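Local coordinates for protein-tyrosine phosphatase mitochondrial 1 (Mus musculus, PDB 3RGO) that removes the terminal phosphate of phosphatidylglycerophosphate to give phosphatidylglycerol, a step on the mitochondrial pathway to cardiolipin, at residues 32-37 and 56-61; 107-112 and 141-146. One frame throughout, in Å; residues are numbered along the deposited sequence.

Interaction 1: residues 32-37 and 56-61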
loop_
_atom_site.group_PDB
_atom_site.type_symbol
_atom_site.label_atom_id
_atom_site.label_comp_id
_atom_site.label_asym_id
_atom_site.label_seq_id
_atom_site.Cartn_x
_atom_site.Cartn_y
_atom_site.Cartn_z
ATOM N N VAL A 32 -8.738 -0.934 -1.708
ATOM C CA VAL A 32 -8.050 -0.760 -0.439
ATOM C C VAL A 32 -7.144 -1.957 -0.202
ATOM O O VAL A 32 -7.546 -3.107 -0.398
ATOM C CB VAL A 32 -9.042 -0.551 0.734
ATOM C CG1 VAL A 32 -10.046 -1.689 0.798
ATOM C CG2 VAL A 32 -8.304 -0.392 2.071
ATOM N N ILE A 33 -5.899 -1.675 0.159
ATOM C CA ILE A 33 -4.969 -2.724 0.537
ATOM C C ILE A 33 -4.858 -2.702 2.046
ATOM O O ILE A 33 -4.409 -1.718 2.628
ATOM C CB ILE A 33 -3.583 -2.536 -0.097
ATOM C CG1 ILE A 33 -3.697 -2.602 -1.623
ATOM C CG2 ILE A 33 -2.615 -3.595 0.434
ATOM C CD1 ILE A 33 -2.372 -2.422 -2.359
ATOM N N THR A 34 -5.300 -3.782 2.675
ATOM C CA THR A 34 -5.300 -3.873 4.129
ATOM C C THR A 34 -4.241 -4.853 4.594
ATOM O O THR A 34 -4.271 -6.030 4.250
ATOM C CB THR A 34 -6.673 -4.308 4.666
ATOM O OG1 THR A 34 -7.654 -3.327 4.304
ATOM C CG2 THR A 34 -6.635 -4.460 6.185
ATOM N N MET A 35 -3.297 -4.358 5.380
ATOM C CA MET A 35 -2.213 -5.196 5.857
ATOM C C MET A 35 -2.391 -5.524 7.329
ATOM O O MET A 35 -2.766 -4.664 8.125
ATOM C CB MET A 35 -0.866 -4.519 5.606
ATOM C CG MET A 35 -0.506 -4.433 4.132
ATOM S SD MET A 35 0.780 -3.221 3.787
ATOM C CE MET A 35 -0.237 -1.768 3.573
ATOM N N ASN A 36 -2.131 -6.782 7.667
ATOM C CA ASN A 36 -2.187 -7.260 9.045
ATOM C C ASN A 36 -3.456 -6.860 9.792
ATOM O O ASN A 36 -3.393 -6.450 10.948
ATOM C CB ASN A 36 -0.957 -6.796 9.829
ATOM C CG ASN A 36 0.304 -7.544 9.432
ATOM O OD1 ASN A 36 1.357 -7.379 10.051
ATOM N ND2 ASN A 36 0.200 -8.381 8.407
ATOM N N GLU A 37 -4.601 -6.981 9.129
ATOM C CA GLU A 37 -5.884 -6.734 9.779
ATOM C C GLU A 37 -5.942 -7.438 11.136
ATOM O O GLU A 37 -5.883 -8.666 11.210
ATOM C CB GLU A 37 -7.033 -7.211 8.887
ATOM C CG GLU A 37 -8.401 -7.132 9.540
ATOM C CD GLU A 37 -9.496 -7.707 8.664
ATOM O OE1 GLU A 37 -9.771 -8.921 8.772
ATOM O OE2 GLU A 37 -10.084 -6.944 7.866
ATOM N N VAL A 56 -15.839 -0.290 -3.148
ATOM C CA VAL A 56 -14.393 -0.497 -3.132
ATOM C C VAL A 56 -13.997 -1.941 -2.829
ATOM O O VAL A 56 -14.536 -2.577 -1.926
ATOM C CB VAL A 56 -13.652 0.502 -2.202
ATOM C CG1 VAL A 56 -14.626 1.352 -1.431
ATOM C CG2 VAL A 56 -12.664 -0.223 -1.280
ATOM N N GLU A 57 -13.057 -2.449 -3.618
ATOM C CA GLU A 57 -12.535 -3.794 -3.447
ATOM C C GLU A 57 -11.395 -3.791 -2.431
ATOM O O GLU A 57 -10.480 -2.965 -2.515
ATOM C CB GLU A 57 -12.029 -4.328 -4.789
ATOM C CG GLU A 57 -11.533 -5.764 -4.754
ATOM C CD GLU A 57 -10.944 -6.202 -6.085
ATOM O OE1 GLU A 57 -10.805 -5.344 -6.983
ATOM O OE2 GLU A 57 -10.614 -7.400 -6.231
ATOM N N GLN A 58 -11.449 -4.718 -1.481
ATOM C CA GLN A 58 -10.409 -4.833 -0.463
ATOM C C GLN A 58 -9.478 -5.999 -0.757
ATOM O O GLN A 58 -9.928 -7.119 -1.004
ATOM C CB GLN A 58 -11.021 -5.009 0.932
ATOM C CG GLN A 58 -9.981 -5.125 2.053
ATOM C CD GLN A 58 -10.604 -5.346 3.421
ATOM O OE1 GLN A 58 -11.382 -6.280 3.617
ATOM N NE2 GLN A 58 -10.261 -4.488 4.377
ATOM N N LEU A 59 -8.179 -5.725 -0.750
ATOM C CA LEU A 59 -7.172 -6.774 -0.816
ATOM C C LEU A 59 -6.486 -6.878 0.546
ATOM O O LEU A 59 -5.922 -5.904 1.040
ATOM C CB LEU A 59 -6.142 -6.469 -1.907
ATOM C CG LEU A 59 -4.828 -7.260 -1.843
ATOM C CD1 LEU A 59 -5.077 -8.752 -2.020
ATOM C CD2 LEU A 59 -3.844 -6.746 -2.888
ATOM N N ARG A 60 -6.555 -8.053 1.160
ATOM C CA ARG A 60 -5.934 -8.254 2.458
ATOM C C ARG A 60 -4.610 -8.972 2.305
ATOM O O ARG A 60 -4.537 -10.033 1.677
ATOM C CB ARG A 60 -6.849 -9.051 3.392
ATOM C CG ARG A 60 -7.894 -8.214 4.100
ATOM C CD ARG A 60 -8.596 -9.029 5.174
ATOM N NE ARG A 60 -9.129 -10.276 4.635
ATOM C CZ ARG A 60 -10.333 -10.398 4.087
ATOM N NH1 ARG A 60 -11.137 -9.345 4.009
ATOM N NH2 ARG A 60 -10.735 -11.571 3.619
ATOM N N LEU A 61 -3.563 -8.385 2.875
ATOM C CA LEU A 61 -2.244 -8.994 2.825
ATOM C C LEU A 61 -1.678 -9.129 4.232
ATOM O O LEU A 61 -1.959 -8.314 5.111
ATOM C CB LEU A 61 -1.295 -8.175 1.946
ATOM C CG LEU A 61 -1.661 -8.037 0.470
ATOM C CD1 LEU A 61 -0.755 -7.024 -0.208
ATOM C CD2 LEU A 61 -1.590 -9.391 -0.242
#
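Gln58 reaches across to Thr34 on one face of two parallel neighbouring strands. Its CG is anti to the backbone N (chi1 -180°) and the chain stays extended beyond it, which carries the amide over to the next strand. There Gln58 NE2 donates to Thr34 OG1 at 2.9 Å, with the hydroxyl tilted 27° from the amide plane. The same OG1 is hydrogen-bonded to His95, so two partners fix this buried hydroxyl. Behind the amide, Gln58 lies alongside Val32 and points the same way, with Val32 CG1 3.5 Å from Gln58 CB. Val32 CG1 also touches Val56 CG2, at 3.6 Å.

The strands belong to the beta-alpha-beta unit 29-35, 48-53, 57-61 of the dual-specificity phosphatase fold, and 57-61 is an outermost strand of the sheet. The backbone bonds alternate in the usual parallel way, as from Leu59 N to Val32 O (2.7 Å) and from Thr34 N to Leu59 O (2.8 Å).

On the opposite face the contacts are apolar. Ile33 and Leu61 meet at an angle, Ile33 CG2 lying 4.0 Å from Leu61 CD1, and Phe81 of helix 72-88 packs on Ile33 and Leu59. Beyond the strand end, the Glu37 carboxylate lies near the Arg60 side chain. Glu37 OE1 is 4.4 Å from Arg60 NE and well out of the guanidinium plane, while Glu37 OE2 forms a salt bridge with Arg42.

Interaction 2: residues 107-112 and 141-146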
loop_
_atom_site.group_PDB
_atom_site.type_symbol
_atom_site.label_atom_id
_atom_site.label_comp_id
_atom_site.label_asym_id
_atom_site.label_seq_id
_atom_site.Cartn_x
_atom_site.Cartn_y
_atom_site.Cartn_z
ATOM N N VAL A 107 3.835 0.700 -0.292
ATOM C CA VAL A 107 3.843 1.834 -1.212
ATOM C C VAL A 107 5.217 1.985 -1.864
ATOM O O VAL A 107 5.310 2.322 -3.044
ATOM C CB VAL A 107 3.409 3.160 -0.524
ATOM C CG1 VAL A 107 3.597 4.341 -1.469
ATOM C CG2 VAL A 107 1.948 3.079 -0.054
ATOM N N ALA A 108 6.277 1.727 -1.099
ATOM C CA ALA A 108 7.634 1.749 -1.636
ATOM C C ALA A 108 7.784 0.782 -2.802
ATOM O O ALA A 108 8.391 1.114 -3.817
ATOM C CB ALA A 108 8.665 1.426 -0.534
ATOM N N ALA A 109 7.232 -0.417 -2.659
ATOM C CA ALA A 109 7.347 -1.414 -3.712
ATOM C C ALA A 109 6.631 -0.938 -4.975
ATOM O O ALA A 109 7.157 -1.058 -6.079
ATOM C CB ALA A 109 6.791 -2.754 -3.242
ATOM N N TYR A 110 5.431 -0.397 -4.794
ATOM C CA TYR A 110 4.673 0.209 -5.885
ATOM C C TYR A 110 5.512 1.236 -6.648
ATOM O O TYR A 110 5.630 1.159 -7.872
ATOM C CB TYR A 110 3.400 0.862 -5.329
ATOM C CG TYR A 110 2.742 1.869 -6.243
ATOM C CD1 TYR A 110 1.924 1.460 -7.287
ATOM C CD2 TYR A 110 2.930 3.235 -6.051
ATOM C CE1 TYR A 110 1.318 2.385 -8.129
ATOM C CE2 TYR A 110 2.331 4.162 -6.876
ATOM C CZ TYR A 110 1.528 3.734 -7.915
ATOM O OH TYR A 110 0.929 4.660 -8.739
ATOM N N LEU A 111 6.099 2.189 -5.925
ATOM C CA LEU A 111 6.911 3.232 -6.551
ATOM C C LEU A 111 8.148 2.672 -7.251
ATOM O O LEU A 111 8.531 3.135 -8.333
ATOM C CB LEU A 111 7.313 4.284 -5.518
ATOM C CG LEU A 111 6.160 5.112 -4.941
ATOM C CD1 LEU A 111 6.657 5.991 -3.804
ATOM C CD2 LEU A 111 5.484 5.950 -6.026
ATOM N N ILE A 112 8.782 1.685 -6.629
ATOM C CA ILE A 112 9.932 1.039 -7.245
ATOM C C ILE A 112 9.570 0.503 -8.622
ATOM O O ILE A 112 10.276 0.746 -9.600
ATOM C CB ILE A 112 10.482 -0.102 -6.367
ATOM C CG1 ILE A 112 11.158 0.479 -5.118
ATOM C CG2 ILE A 112 11.461 -0.964 -7.157
ATOM C CD1 ILE A 112 11.551 -0.559 -4.080
ATOM N N GLU A 141 15.563 -4.893 3.072
ATOM C CA GLU A 141 16.163 -6.025 2.368
ATOM C C GLU A 141 15.184 -6.677 1.386
ATOM O O GLU A 141 15.568 -7.090 0.293
ATOM C CB GLU A 141 16.716 -7.052 3.355
ATOM C CG GLU A 141 17.915 -6.550 4.153
ATOM C CD GLU A 141 19.116 -6.227 3.276
ATOM O OE1 GLU A 141 19.791 -7.170 2.809
ATOM O OE2 GLU A 141 19.390 -5.026 3.057
ATOM N N VAL A 142 13.916 -6.764 1.771
ATOM C CA VAL A 142 12.918 -7.327 0.872
ATOM C C VAL A 142 12.664 -6.398 -0.317
ATOM O O VAL A 142 12.508 -6.859 -1.445
ATOM C CB VAL A 142 11.609 -7.670 1.608
ATOM C CG1 VAL A 142 10.522 -8.080 0.614
ATOM C CG2 VAL A 142 11.860 -8.779 2.631
ATOM N N LEU A 143 12.632 -5.092 -0.057
ATOM C CA LEU A 143 12.499 -4.098 -1.120
ATOM C C LEU A 143 13.684 -4.176 -2.088
ATOM O O LEU A 143 13.541 -3.918 -3.281
ATOM C CB LEU A 143 12.390 -2.687 -0.536
ATOM C CG LEU A 143 11.076 -2.326 0.161
ATOM C CD1 LEU A 143 11.119 -0.913 0.734
ATOM C CD2 LEU A 143 9.910 -2.474 -0.808
ATOM N N LYS A 144 14.850 -4.535 -1.566
ATOM C CA LYS A 144 16.026 -4.755 -2.414
ATOM C C LYS A 144 15.834 -5.939 -3.358
ATOM O O LYS A 144 16.216 -5.877 -4.534
ATOM C CB LYS A 144 17.277 -4.978 -1.561
ATOM C CG LYS A 144 17.959 -3.708 -1.074
ATOM C CD LYS A 144 19.359 -4.025 -0.544
ATOM C CE LYS A 144 20.192 -2.767 -0.326
ATOM N NZ LYS A 144 19.605 -1.865 0.701
ATOM N N GLU A 145 15.267 -7.029 -2.844
ATOM C CA GLU A 145 15.019 -8.209 -3.671
ATOM C C GLU A 145 13.928 -7.895 -4.692
ATOM O O GLU A 145 13.986 -8.329 -5.848
ATOM C CB GLU A 145 14.606 -9.408 -2.814
ATOM C CG GLU A 145 15.696 -9.943 -1.892
ATOM C CD GLU A 145 16.599 -10.960 -2.574
ATOM O OE1 GLU A 145 17.004 -10.724 -3.733
ATOM O OE2 GLU A 145 16.907 -11.997 -1.945
ATOM N N PHE A 146 12.932 -7.128 -4.258
ATOM C CA PHE A 146 11.842 -6.729 -5.140
ATOM C C PHE A 146 12.397 -5.904 -6.299
ATOM O O PHE A 146 11.990 -6.076 -7.450
ATOM C CB PHE A 146 10.782 -5.932 -4.363
ATOM C CG PHE A 146 9.562 -5.592 -5.176
ATOM C CD1 PHE A 146 9.476 -4.385 -5.852
ATOM C CD2 PHE A 146 8.505 -6.480 -5.264
ATOM C CE1 PHE A 146 8.356 -4.071 -6.594
ATOM C CE2 PHE A 146 7.386 -6.174 -6.005
ATOM C CZ PHE A 146 7.311 -4.967 -6.675
#
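Phe146 places its ring against Ala109 of the neighbouring helix. From CB, its CG stands anti to the backbone N (chi1 -175°), which swings the ring across to helix 102-115. Phe146 CD1 then comes to 4.2 Å from Ile112 CG2, and this methyl sits at the ring edge, near its plane. Phe146 and Ile112 run past one another, pointing opposite ways. One bond farther out, Phe146 CE1 lies 3.3 Å from Ala109 O. At the tip, Phe146 CZ is 4.1 Å from Ala109 CB. That methyl stands over one face of the Phe146 ring, 4.0 Å from the centroid and 14° off the normal, a CH-pi contact. His76 of helix 72-88 also meets the ring.

One turn earlier, Leu143 spreads its two methyls over Ala108 and Ala109. Leu143 CD1 touches Ala108 CB at 3.6 Å, while Leu143 CD2 lies 4.0 Å from Ala109 CB. Ile112 crosses Leu143 at a slant, with Ile112 CD1 4.1 Å from Leu143 CD2. Ala109 is thus shared by Leu143 and Phe146, and its small side chain leaves room for both.

A serine in place of Phe146 would probably leave the Ala109 methyl without its ring face and open a gap between Ile112 and His76.

The five touching residues are all buried. The short helix segments run in nearly the same direction, at 24° to each other, with axes 10.2 Å apart at closest approach. Such apolar packing of roughly parallel helices belongs here to the helical side of the dual-specificity phosphatase catalytic domain, where helix 102-115, which follows the loop of the predicted nucleophile Cys96, meets the C-terminal helix 137-154.

Interactions 1 and 2 lie on opposite sides of the chain's centre, with their own centres 18 Å apart. They do not touch, and their nearest atoms are about 6 Å apart. Helix 102-115 connects them. Its early residues Ser103 and Met106 pack on Met35 of interaction 1, and residues farther along it form interaction 2. Helix 72-88 also borders both. Interaction 1 is the one that approaches the catalytic pocket: the side chain of Asn36 is about 4 Å from that of Cys96, the predicted phosphocysteine nucleophile, and about 3 Å from a bound sulfate, probably from the crystallisation liquor. Interaction 2 is away from that site.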